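PDB 6BXS: mitochondrial association factor 1 from Toxoplasma gondii, which belongs to a family linked to the parasite's manipulation of host mitochondria and contains a macro domain, a module that in relatives binds ADP-ribose. Local coordinates for residues A[53-58]-A[167-172]; A[87-92]-A[118-123]; A[45-50]-A[60-65]. All blocks are in the same frame, centred on the assembly; numbering follows the deposited sequence.

Contact 1: residues A[53-58]-A[167-172]; sequences YGLFIG and MLYTVA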
ATOM      1  N   TYR A  53      11.313   6.322   1.233  1.00 21.77           N
ATOM      2  CA  TYR A  53      12.460   5.677   0.606  1.00 23.21           C
ATOM      3  C   TYR A  53      13.408   5.080   1.646  1.00 21.09           C
ATOM      4  O   TYR A  53      14.200   4.190   1.333  1.00 24.03           O
ATOM      5  CB  TYR A  53      13.195   6.681  -0.283  1.00 24.73           C
ATOM      6  CG  TYR A  53      12.293   7.293  -1.335  1.00 21.93           C
ATOM      7  CD1 TYR A  53      11.716   6.501  -2.319  1.00 23.23           C
ATOM      8  CD2 TYR A  53      12.008   8.654  -1.339  1.00 24.81           C
ATOM      9  CE1 TYR A  53      10.883   7.042  -3.278  1.00 20.20           C
ATOM     10  CE2 TYR A  53      11.174   9.207  -2.300  1.00 23.66           C
ATOM     11  CZ  TYR A  53      10.614   8.394  -3.266  1.00 22.40           C
ATOM     12  OH  TYR A  53       9.784   8.929  -4.224  1.00 22.91           O
ATOM     13  N   GLY A  54      13.312   5.562   2.882  1.00 21.70           N
ATOM     14  CA  GLY A  54      14.103   5.032   3.980  1.00 22.69           C
ATOM     15  C   GLY A  54      13.433   3.869   4.697  1.00 25.92           C
ATOM     16  O   GLY A  54      14.023   3.272   5.596  1.00 21.80           O
ATOM     17  N   LEU A  55      12.195   3.569   4.309  1.00 20.07           N
ATOM     18  CA  LEU A  55      11.478   2.373   4.767  1.00 20.20           C
ATOM     19  C   LEU A  55      11.072   2.386   6.245  1.00 21.14           C
ATOM     20  O   LEU A  55      10.922   1.324   6.848  1.00 21.98           O
ATOM     21  CB  LEU A  55      12.320   1.118   4.504  1.00 21.83           C
ATOM     22  CG  LEU A  55      12.901   0.929   3.102  1.00 17.57           C
ATOM     23  CD1 LEU A  55      13.648  -0.398   3.026  1.00 21.04           C
ATOM     24  CD2 LEU A  55      11.813   0.997   2.044  1.00 21.55           C
ATOM     25  N   PHE A  56      10.870   3.568   6.824  1.00 21.44           N
ATOM     26  CA  PHE A  56      10.412   3.661   8.213  1.00 21.81           C
ATOM     27  C   PHE A  56       8.916   3.966   8.285  1.00 20.33           C
ATOM     28  O   PHE A  56       8.358   4.594   7.387  1.00 20.85           O
ATOM     29  CB  PHE A  56      11.186   4.741   8.971  1.00 25.92           C
ATOM     30  CG  PHE A  56      10.804   6.137   8.582  1.00 27.77           C
ATOM     31  CD1 PHE A  56       9.757   6.787   9.215  1.00 31.94           C
ATOM     32  CD2 PHE A  56      11.488   6.798   7.582  1.00 29.70           C
ATOM     33  CE1 PHE A  56       9.398   8.067   8.850  1.00 33.18           C
ATOM     34  CE2 PHE A  56      11.128   8.078   7.215  1.00 34.14           C
ATOM     35  CZ  PHE A  56      10.086   8.714   7.851  1.00 33.48           C
ATOM     36  N   ILE A  57       8.282   3.526   9.368  1.00 20.48           N
ATOM     37  CA  ILE A  57       6.907   3.900   9.669  1.00 23.52           C
ATOM     38  C   ILE A  57       6.910   5.039  10.682  1.00 20.45           C
ATOM     39  O   ILE A  57       7.322   4.866  11.830  1.00 25.71           O
ATOM     40  CB  ILE A  57       6.099   2.706  10.211  1.00 20.45           C
ATOM     41  CG1 ILE A  57       5.932   1.652   9.113  1.00 22.72           C
ATOM     42  CG2 ILE A  57       4.726   3.166  10.705  1.00 22.20           C
ATOM     43  CD1 ILE A  57       5.381   0.329   9.597  1.00 22.86           C
ATOM     44  N   GLY A  58       6.444   6.204  10.246  1.00 29.47           N
ATOM     45  CA  GLY A  58       6.479   7.404  11.062  1.00 27.01           C
ATOM     46  C   GLY A  58       6.413   8.635  10.183  1.00 31.45           C
ATOM     47  O   GLY A  58       5.945   8.569   9.046  1.00 33.06           O
ATOM     48  N   MET A 167      -1.510  -4.901   7.360  1.00 23.35           N
ATOM     49  CA  MET A 167      -1.177  -3.662   6.673  1.00 21.64           C
ATOM     50  C   MET A 167      -0.162  -3.948   5.583  1.00 19.65           C
ATOM     51  O   MET A 167       0.538  -4.960   5.624  1.00 20.42           O
ATOM     52  CB  MET A 167      -0.622  -2.616   7.647  1.00 17.64           C
ATOM     53  CG  MET A 167       0.702  -2.995   8.303  1.00 19.89           C
ATOM     54  SD  MET A 167       1.489  -1.612   9.161  1.00 27.99           S
ATOM     55  CE  MET A 167       2.076  -0.621   7.788  1.00 20.70           C
ATOM     56  N   LEU A 168      -0.102  -3.058   4.601  1.00 19.60           N
ATOM     57  CA  LEU A 168       0.952  -3.089   3.603  1.00 19.76           C
ATOM     58  C   LEU A 168       1.717  -1.772   3.630  1.00 19.03           C
ATOM     59  O   LEU A 168       1.233  -0.765   4.146  1.00 21.47           O
ATOM     60  CB  LEU A 168       0.383  -3.352   2.208  1.00 22.65           C
ATOM     61  CG  LEU A 168      -0.014  -4.800   1.899  1.00 25.52           C
ATOM     62  CD1 LEU A 168      -1.520  -4.920   1.796  1.00 26.96           C
ATOM     63  CD2 LEU A 168       0.652  -5.295   0.623  1.00 29.05           C
ATOM     64  N   TYR A 169       2.918  -1.807   3.067  1.00 17.81           N
ATOM     65  CA  TYR A 169       3.818  -0.663   3.025  1.00 18.12           C
ATOM     66  C   TYR A 169       4.521  -0.721   1.677  1.00 17.50           C
ATOM     67  O   TYR A 169       5.097  -1.750   1.322  1.00 20.57           O
ATOM     68  CB  TYR A 169       4.814  -0.712   4.193  1.00 17.28           C
ATOM     69  CG  TYR A 169       5.780   0.457   4.305  1.00 21.29           C
ATOM     70  CD1 TYR A 169       6.828   0.615   3.403  1.00 21.90           C
ATOM     71  CD2 TYR A 169       5.669   1.377   5.342  1.00 22.18           C
ATOM     72  CE1 TYR A 169       7.719   1.669   3.518  1.00 17.62           C
ATOM     73  CE2 TYR A 169       6.559   2.434   5.465  1.00 19.93           C
ATOM     74  CZ  TYR A 169       7.582   2.574   4.551  1.00 19.05           C
ATOM     75  OH  TYR A 169       8.469   3.622   4.666  1.00 20.28           O
ATOM     76  N   THR A 170       4.443   0.366   0.917  1.00 15.37           N
ATOM     77  CA  THR A 170       5.024   0.396  -0.421  1.00 19.02           C
ATOM     78  C   THR A 170       5.674   1.745  -0.706  1.00 22.05           C
ATOM     79  O   THR A 170       5.302   2.767  -0.124  1.00 27.57           O
ATOM     80  CB  THR A 170       3.961   0.087  -1.511  1.00 23.56           C
ATOM     81  OG1 THR A 170       4.618  -0.239  -2.741  1.00 26.85           O
ATOM     82  CG2 THR A 170       3.014   1.266  -1.727  1.00 24.75           C
ATOM     83  N   VAL A 171       6.650   1.731  -1.610  1.00 21.03           N
ATOM     84  CA  VAL A 171       7.438   2.915  -1.935  1.00 25.17           C
ATOM     85  C   VAL A 171       7.190   3.337  -3.377  1.00 21.61           C
ATOM     86  O   VAL A 171       7.556   2.629  -4.315  1.00 24.66           O
ATOM     87  CB  VAL A 171       8.944   2.659  -1.728  1.00 22.87           C
ATOM     88  CG1 VAL A 171       9.763   3.895  -2.086  1.00 23.46           C
ATOM     89  CG2 VAL A 171       9.220   2.242  -0.291  1.00 23.71           C
ATOM     90  N   ALA A 172       6.578   4.505  -3.540  1.00 22.50           N
ATOM     91  CA  ALA A 172       6.197   5.008  -4.853  1.00 22.96           C
ATOM     92  C   ALA A 172       7.332   5.806  -5.489  1.00 23.88           C
ATOM     93  O   ALA A 172       8.162   6.376  -4.782  1.00 21.06           O
ATOM     94  CB  ALA A 172       4.950   5.867  -4.738  1.00 23.40           C
TER
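Tyr169, on strand 166-170 of the central sheet, drives its ring into the loop that joins strand 45-50 to helix 61-76, where Leu55, Phe56 and Ile57 receive it. With CG anti to the backbone N (chi1 -178°), the ring runs straight out from the strand. Its hydroxyl gives a hydrogen bond to the backbone carbonyl of the loop, Tyr169 OH to Phe56 O at 2.9 Å. The C=O...donor angle is 120° and the donor stands above the carbonyl plane, 47° out of it. The backbone N-H of Thr52 binds the same hydroxyl, so two bonds grip the phenol and fix the loop against the sheet. In macro domains the loop after this strand, which ends in a glycine-rich turn at the start of a helix, borders the ADP-ribose site; residues 53-58 probably correspond to it. Met167, Tyr169 and Val171, alternating along the strand and just past it, point at the loop, and Ala172 adds its carbonyl. Ile57 runs antiparallel to the Tyr169 ring beside it, with its CG1 3.8 Å from Tyr169 CE2, and its CD1 meets Met167 CE tip to tip at 3.9 Å; a bend at the thioether turns that methyl toward it. Val171 uses both branches. Its CG2 lies 3.7 Å from Leu55 CD2, the two side chains crossing at about a right angle, while its CG1 presses to 3.3 Å from Tyr53 CD1, a tight approach. The Tyr53 ring carries on past Val171 to Ala172, where its OH donates to Ala172 O at 3.1 Å, the donor moderately tilted from the carbonyl plane.

Contact 2: residues A[87-92]-A[118-123]; sequences SAESQE and RVFARS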
ATOM      1  N   SER A  87       9.728   3.706  14.428  1.00 24.52           N
ATOM      2  CA  SER A  87      10.479   4.146  13.259  1.00 24.43           C
ATOM      3  C   SER A  87      11.686   3.255  13.013  1.00 28.01           C
ATOM      4  O   SER A  87      11.894   2.772  11.904  1.00 25.85           O
ATOM      5  CB  SER A  87      10.934   5.598  13.424  1.00 20.54           C
ATOM      6  OG  SER A  87       9.909   6.501  13.055  1.00 43.00           O
ATOM      7  N   ALA A  88      12.477   3.037  14.057  1.00 27.40           N
ATOM      8  CA  ALA A  88      13.699   2.253  13.935  1.00 26.34           C
ATOM      9  C   ALA A  88      13.403   0.780  13.673  1.00 25.31           C
ATOM     10  O   ALA A  88      14.041   0.156  12.826  1.00 28.21           O
ATOM     11  CB  ALA A  88      14.547   2.405  15.189  1.00 22.75           C
ATOM     12  N   GLU A  89      12.438   0.222  14.396  1.00 25.75           N
ATOM     13  CA  GLU A  89      12.151  -1.205  14.280  1.00 25.62           C
ATOM     14  C   GLU A  89      11.569  -1.546  12.910  1.00 26.81           C
ATOM     15  O   GLU A  89      12.017  -2.489  12.256  1.00 25.06           O
ATOM     16  CB  GLU A  89      11.188  -1.659  15.374  1.00 25.46           C
ATOM     17  CG  GLU A  89      11.266  -3.157  15.641  1.00 33.16           C
ATOM     18  CD  GLU A  89      10.070  -3.697  16.400  1.00 35.61           C
ATOM     19  OE1 GLU A  89       8.972  -3.110  16.300  1.00 36.65           O
ATOM     20  OE2 GLU A  89      10.230  -4.719  17.097  1.00 37.76           O
ATOM     21  N   SER A  90      10.564  -0.781  12.491  1.00 26.09           N
ATOM     22  CA  SER A  90       9.954  -0.964  11.177  1.00 23.46           C
ATOM     23  C   SER A  90      11.012  -0.839  10.089  1.00 25.81           C
ATOM     24  O   SER A  90      11.039  -1.610   9.129  1.00 22.44           O
ATOM     25  CB  SER A  90       8.847   0.065  10.951  1.00 24.00           C
ATOM     26  OG  SER A  90       9.364   1.386  10.994  1.00 23.79           O
ATOM     27  N   GLN A  91      11.886   0.145  10.261  1.00 23.11           N
ATOM     28  CA  GLN A  91      12.987   0.389   9.340  1.00 22.28           C
ATOM     29  C   GLN A  91      13.927  -0.815   9.263  1.00 28.16           C
ATOM     30  O   GLN A  91      14.276  -1.265   8.172  1.00 21.58           O
ATOM     31  CB  GLN A  91      13.743   1.645   9.778  1.00 30.33           C
ATOM     32  CG  GLN A  91      14.845   2.099   8.846  1.00 34.18           C
ATOM     33  CD  GLN A  91      15.389   3.461   9.236  1.00 45.03           C
ATOM     34  OE1 GLN A  91      15.892   3.642  10.345  1.00 56.32           O
ATOM     35  NE2 GLN A  91      15.275   4.431   8.335  1.00 43.78           N
ATOM     36  N   GLU A  92      14.321  -1.340  10.419  1.00 27.81           N
ATOM     37  CA  GLU A  92      15.214  -2.494  10.476  1.00 31.48           C
ATOM     38  C   GLU A  92      14.618  -3.723   9.791  1.00 32.32           C
ATOM     39  O   GLU A  92      15.268  -4.357   8.961  1.00 25.14           O
ATOM     40  CB  GLU A  92      15.549  -2.835  11.928  1.00 35.71           C
ATOM     41  CG  GLU A  92      16.583  -1.918  12.561  1.00 47.51           C
ATOM     42  CD  GLU A  92      16.808  -2.218  14.032  1.00 59.33           C
ATOM     43  OE1 GLU A  92      15.891  -2.770  14.675  1.00 57.82           O
ATOM     44  OE2 GLU A  92      17.905  -1.904  14.542  1.00 61.57           O
ATOM     45  N   ARG A 118       7.135  -6.153  19.389  1.00 23.91           N
ATOM     46  CA  ARG A 118       5.888  -5.954  20.122  1.00 34.10           C
ATOM     47  C   ARG A 118       4.808  -5.410  19.190  1.00 31.94           C
ATOM     48  O   ARG A 118       3.642  -5.299  19.574  1.00 33.77           O
ATOM     49  CB  ARG A 118       6.088  -4.992  21.298  1.00 46.10           C
ATOM     50  CG  ARG A 118       7.379  -5.188  22.078  1.00 43.93           C
ATOM     51  CD  ARG A 118       7.141  -5.062  23.577  1.00 69.99           C
ATOM     52  NE  ARG A 118       8.374  -4.796  24.319  1.00 92.52           N
ATOM     53  CZ  ARG A 118       8.743  -3.605  24.790  1.00 85.71           C
ATOM     54  NH1 ARG A 118       7.979  -2.532  24.613  1.00 69.80           N
ATOM     55  NH2 ARG A 118       9.886  -3.484  25.449  1.00 83.39           N
ATOM     56  N   VAL A 119       5.206  -5.072  17.966  1.00 33.89           N
ATOM     57  CA  VAL A 119       4.312  -4.445  16.998  1.00 27.24           C
ATOM     58  C   VAL A 119       3.880  -5.431  15.918  1.00 27.40           C
ATOM     59  O   VAL A 119       2.691  -5.571  15.632  1.00 24.15           O
ATOM     60  CB  VAL A 119       4.987  -3.228  16.331  1.00 26.85           C
ATOM     61  CG1 VAL A 119       4.109  -2.654  15.226  1.00 25.77           C
ATOM     62  CG2 VAL A 119       5.304  -2.159  17.373  1.00 30.21           C
ATOM     63  N   PHE A 120       4.858  -6.105  15.318  1.00 24.43           N
ATOM     64  CA  PHE A 120       4.611  -6.987  14.183  1.00 28.39           C
ATOM     65  C   PHE A 120       4.650  -8.456  14.582  1.00 28.34           C
ATOM     66  O   PHE A 120       5.613  -8.913  15.194  1.00 22.52           O
ATOM     67  CB  PHE A 120       5.638  -6.721  13.083  1.00 27.18           C
ATOM     68  CG  PHE A 120       5.716  -5.280  12.669  1.00 26.57           C
ATOM     69  CD1 PHE A 120       4.724  -4.719  11.885  1.00 26.82           C
ATOM     70  CD2 PHE A 120       6.783  -4.487  13.062  1.00 29.20           C
ATOM     71  CE1 PHE A 120       4.790  -3.395  11.501  1.00 28.34           C
ATOM     72  CE2 PHE A 120       6.854  -3.162  12.680  1.00 29.43           C
ATOM     73  CZ  PHE A 120       5.857  -2.615  11.899  1.00 26.96           C
ATOM     74  N   ALA A 121       3.598  -9.188  14.226  1.00 25.27           N
ATOM     75  CA  ALA A 121       3.525 -10.626  14.478  1.00 24.26           C
ATOM     76  C   ALA A 121       4.313 -11.402  13.429  1.00 24.33           C
ATOM     77  O   ALA A 121       5.016 -12.363  13.744  1.00 25.47           O
ATOM     78  CB  ALA A 121       2.079 -11.087  14.492  1.00 27.92           C
ATOM     79  N   ARG A 122       4.170 -10.986  12.176  1.00 22.80           N
ATOM     80  CA  ARG A 122       4.894 -11.602  11.073  1.00 22.53           C
ATOM     81  C   ARG A 122       5.025 -10.596   9.940  1.00 20.01           C
ATOM     82  O   ARG A 122       4.136  -9.768   9.737  1.00 20.96           O
ATOM     83  CB  ARG A 122       4.185 -12.867  10.599  1.00 24.78           C
ATOM     84  CG  ARG A 122       5.084 -13.816   9.829  1.00 26.01           C
ATOM     85  CD  ARG A 122       4.653 -15.251  10.015  1.00 34.31           C
ATOM     86  NE  ARG A 122       5.659 -16.191   9.519  1.00 39.78           N
ATOM     87  CZ  ARG A 122       6.413 -16.986  10.278  1.00 33.54           C
ATOM     88  NH1 ARG A 122       6.293 -16.996  11.601  1.00 32.80           N
ATOM     89  NH2 ARG A 122       7.294 -17.793   9.701  1.00 35.57           N
ATOM     90  N   SER A 123       6.135 -10.666   9.210  1.00 21.52           N
ATOM     91  CA  SER A 123       6.446  -9.670   8.191  1.00 20.85           C
ATOM     92  C   SER A 123       6.866 -10.312   6.879  1.00 19.67           C
ATOM     93  O   SER A 123       7.653 -11.259   6.860  1.00 22.95           O
ATOM     94  CB  SER A 123       7.546  -8.733   8.688  1.00 23.15           C
ATOM     95  OG  SER A 123       7.153  -8.088   9.885  1.00 26.24           O
TER
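Glu89 sets its CG anti to the backbone N (chi1 -158°) and stays extended beyond it, which carries the carboxylate from helix 83-103 across to Val119 and Phe120. Phe120 places CG anti to the carbonyl carbon (chi1 -54°), and this swings its ring toward the helix at Ser90. Phe120 CE2 comes to 4.1 Å from Ser90 CA, and the Ser90 CB methylene lies alongside the same end of the ring. Glu89 and Val119 lie head-to-tail beside each other, with Glu89 OE1 3.9 Å from Val119 CG2; the same oxygen sits 4.1 Å from Phe120 CD2, obliquely to the ring. Val119 CG1 rests over the centre of one face of the next residue's ring, 3.6 Å above the plane. His150 meets this ring as well, with the planes at about 40°, and Ile93 and Ile57 add further apolar neighbours. Just beyond, Ala121 and Arg122 both face Ile151 in a classic beta bulge, where strand 120-126 turns a corner. No hydrogen bond passes directly between the two segments, and the polar ends are served from next door. Glu89 OE2 bonds to Ser117 OG, which in turn bonds to the backbone N atoms of Val119 and Phe120. The buried Ser90 OG bonds to Leu86 O one helical turn back and to Ile57 N. Helix and sheet are thus joined by loose van der Waals contact of the Phe120 ring with Ser90 CA and CB, while Glu89 probably helps to position the backbone at Val119 and Phe120 through the Ser117 hydroxyl.

Contact 3: residues A[45-50]-A[60-65]; sequences VATVDA and VGMNGE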
ATOM      1  N   VAL A  45      -9.753  -5.865   5.446  1.00 19.50           N
ATOM      2  CA  VAL A  45      -9.166  -4.869   4.557  1.00 23.39           C
ATOM      3  C   VAL A  45      -7.757  -4.505   5.016  1.00 24.34           C
ATOM      4  O   VAL A  45      -7.561  -4.086   6.154  1.00 26.30           O
ATOM      5  CB  VAL A  45     -10.023  -3.591   4.503  1.00 21.22           C
ATOM      6  CG1 VAL A  45      -9.482  -2.623   3.452  1.00 22.53           C
ATOM      7  CG2 VAL A  45     -11.477  -3.935   4.216  1.00 20.97           C
ATOM      8  N   ALA A  46      -6.785  -4.671   4.123  1.00 20.64           N
ATOM      9  CA  ALA A  46      -5.407  -4.280   4.394  1.00 26.72           C
ATOM     10  C   ALA A  46      -5.106  -2.947   3.725  1.00 21.13           C
ATOM     11  O   ALA A  46      -5.227  -2.815   2.510  1.00 19.88           O
ATOM     12  CB  ALA A  46      -4.442  -5.349   3.909  1.00 24.73           C
ATOM     13  N   THR A  47      -4.712  -1.958   4.520  1.00 19.63           N
ATOM     14  CA  THR A  47      -4.448  -0.625   3.998  1.00 17.48           C
ATOM     15  C   THR A  47      -2.972  -0.473   3.635  1.00 21.74           C
ATOM     16  O   THR A  47      -2.087  -0.919   4.369  1.00 19.53           O
ATOM     17  CB  THR A  47      -4.856   0.455   5.011  1.00 22.95           C
ATOM     18  OG1 THR A  47      -6.238   0.281   5.351  1.00 20.35           O
ATOM     19  CG2 THR A  47      -4.652   1.844   4.429  1.00 23.63           C
ATOM     20  N   VAL A  48      -2.721   0.162   2.493  1.00 19.52           N
ATOM     21  CA  VAL A  48      -1.373   0.296   1.953  1.00 22.04           C
ATOM     22  C   VAL A  48      -0.747   1.627   2.352  1.00 22.47           C
ATOM     23  O   VAL A  48      -1.195   2.691   1.929  1.00 23.25           O
ATOM     24  CB  VAL A  48      -1.376   0.177   0.415  1.00 22.41           C
ATOM     25  CG1 VAL A  48       0.003   0.501  -0.164  1.00 25.49           C
ATOM     26  CG2 VAL A  48      -1.817  -1.221  -0.006  1.00 22.22           C
ATOM     27  N   ASP A  49       0.304   1.554   3.160  1.00 23.59           N
ATOM     28  CA  ASP A  49       1.026   2.740   3.594  1.00 20.26           C
ATOM     29  C   ASP A  49       1.837   3.337   2.451  1.00 20.36           C
ATOM     30  O   ASP A  49       2.624   2.638   1.813  1.00 24.16           O
ATOM     31  CB  ASP A  49       1.951   2.392   4.761  1.00 21.51           C
ATOM     32  CG  ASP A  49       2.518   3.620   5.453  1.00 26.47           C
ATOM     33  OD1 ASP A  49       2.334   4.748   4.945  1.00 27.15           O
ATOM     34  OD2 ASP A  49       3.162   3.453   6.511  1.00 22.39           O
ATOM     35  N   ALA A  50       1.650   4.627   2.193  1.00 21.24           N
ATOM     36  CA  ALA A  50       2.510   5.338   1.254  1.00 22.13           C
ATOM     37  C   ALA A  50       3.875   5.537   1.903  1.00 19.87           C
ATOM     38  O   ALA A  50       4.115   6.535   2.581  1.00 23.81           O
ATOM     39  CB  ALA A  50       1.898   6.669   0.856  1.00 23.69           C
ATOM     40  N   VAL A  60       5.469  12.071   8.415  1.00 31.17           N
ATOM     41  CA  VAL A  60       4.332  12.903   8.032  1.00 29.96           C
ATOM     42  C   VAL A  60       3.460  12.232   6.974  1.00 28.67           C
ATOM     43  O   VAL A  60       3.751  11.124   6.525  1.00 29.44           O
ATOM     44  CB  VAL A  60       4.810  14.268   7.496  1.00 27.80           C
ATOM     45  CG1 VAL A  60       5.612  14.998   8.565  1.00 31.35           C
ATOM     46  CG2 VAL A  60       5.650  14.086   6.234  1.00 37.59           C
ATOM     47  N   GLY A  61       2.394  12.918   6.573  1.00 26.70           N
ATOM     48  CA  GLY A  61       1.480  12.389   5.579  1.00 34.12           C
ATOM     49  C   GLY A  61       0.789  11.133   6.076  1.00 24.28           C
ATOM     50  O   GLY A  61       0.568  10.967   7.276  1.00 23.79           O
ATOM     51  N   MET A  62       0.455  10.242   5.149  1.00 25.11           N
ATOM     52  CA  MET A  62      -0.226   8.999   5.492  1.00 27.91           C
ATOM     53  C   MET A  62       0.637   8.112   6.379  1.00 23.83           C
ATOM     54  O   MET A  62       0.134   7.463   7.297  1.00 22.22           O
ATOM     55  CB  MET A  62      -0.604   8.236   4.226  1.00 25.38           C
ATOM     56  CG  MET A  62      -1.455   7.008   4.493  1.00 34.24           C
ATOM     57  SD  MET A  62      -1.730   6.031   3.015  1.00 34.83           S
ATOM     58  CE  MET A  62      -2.825   4.770   3.660  1.00 38.33           C
ATOM     59  N   ASN A  63       1.932   8.074   6.084  1.00 20.83           N
ATOM     60  CA  ASN A  63       2.877   7.289   6.868  1.00 22.31           C
ATOM     61  C   ASN A  63       2.816   7.687   8.334  1.00 20.72           C
ATOM     62  O   ASN A  63       2.838   6.836   9.223  1.00 24.63           O
ATOM     63  CB  ASN A  63       4.297   7.468   6.324  1.00 21.91           C
ATOM     64  CG  ASN A  63       5.276   6.457   6.892  1.00 26.17           C
ATOM     65  OD1 ASN A  63       4.891   5.364   7.304  1.00 23.68           O
ATOM     66  ND2 ASN A  63       6.551   6.818   6.919  1.00 27.86           N
ATOM     67  N   GLY A  64       2.724   8.991   8.575  1.00 25.01           N
ATOM     68  CA  GLY A  64       2.593   9.518   9.919  1.00 25.28           C
ATOM     69  C   GLY A  64       1.287   9.113  10.573  1.00 26.61           C
ATOM     70  O   GLY A  64       1.243   8.863  11.777  1.00 23.89           O
ATOM     71  N   GLU A  65       0.218   9.049   9.783  1.00 25.55           N
ATOM     72  CA  GLU A  65      -1.085   8.640  10.297  1.00 28.90           C
ATOM     73  C   GLU A  65      -1.062   7.168  10.695  1.00 25.30           C
ATOM     74  O   GLU A  65      -1.673   6.778  11.690  1.00 28.10           O
ATOM     75  CB  GLU A  65      -2.185   8.888   9.261  1.00 29.01           C
ATOM     76  CG  GLU A  65      -2.415  10.354   8.935  1.00 33.43           C
ATOM     77  CD  GLU A  65      -2.895  11.155  10.131  1.00 44.30           C
ATOM     78  OE1 GLU A  65      -3.593  10.581  10.995  1.00 46.33           O
ATOM     79  OE2 GLU A  65      -2.569  12.359  10.210  1.00 44.01           O
TER
HETATM   80  O   HOH W   1       3.042   9.057   3.343  1.00 21.61           O
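Met62, Asp49 and Asn63 carry this meeting of strand 45-50 with the first turn of helix 61-76. Met62 is extended throughout (chi1 -173°), so its side chain lies along the strand, running back from Ala50 toward Thr47. Its CE is 3.5 Å from Thr47 CG2, the two side chains crossing obliquely, and 3.2 Å from Val48 O; further back, Met62 SD passes 3.8 Å from Ala50 N. Asp49 turns its carboxylate toward Asn63, bringing Asp49 OD1 to 3.2 Å from Asn63 CA, and the carboxylate and amide planes stand 51° apart. The backbones are tied by one water, which donates to Ala50 O at 2.8 Å and accepts from Asn63 N at 3.1 Å. That N-H lies in the first helical turn, so the water links helix start to strand end. This strand-loop-helix unit probably corresponds to one bordering the ADP-ribose site in macro domains. The helix heads back against the strand direction, its axis 6.9 Å from the strand's at 124°. Phe66, one turn on, packs against Thr47 and Asp49, and Met62 also touches Pro217 and Met257. Within the sheet, strand 45-50 runs parallel to both its neighbours, 213-216 and 166-170.

All three contacts reach one mixed sheet. Contacts 1 and 3 are about 8 Å apart, centre to centre, and use adjacent parallel strands, 166-170 and 45-50, with Leu168 O close to Asp49 N; along the chain their segments alternate. Contact 2 lies about 11 Å from contact 1, centre to centre, nested inside the chain loop that contact 1 closes, and touches it where Phe56 packs on Ser87. Contacts 2 and 3 are in series, their centres about 15 Å apart and without touching, on the successive helices 83-103 and 61-76. Loop 53-58, probably the edge of the ligand site in a macro domain, is thus braced by the sheet and by both helices.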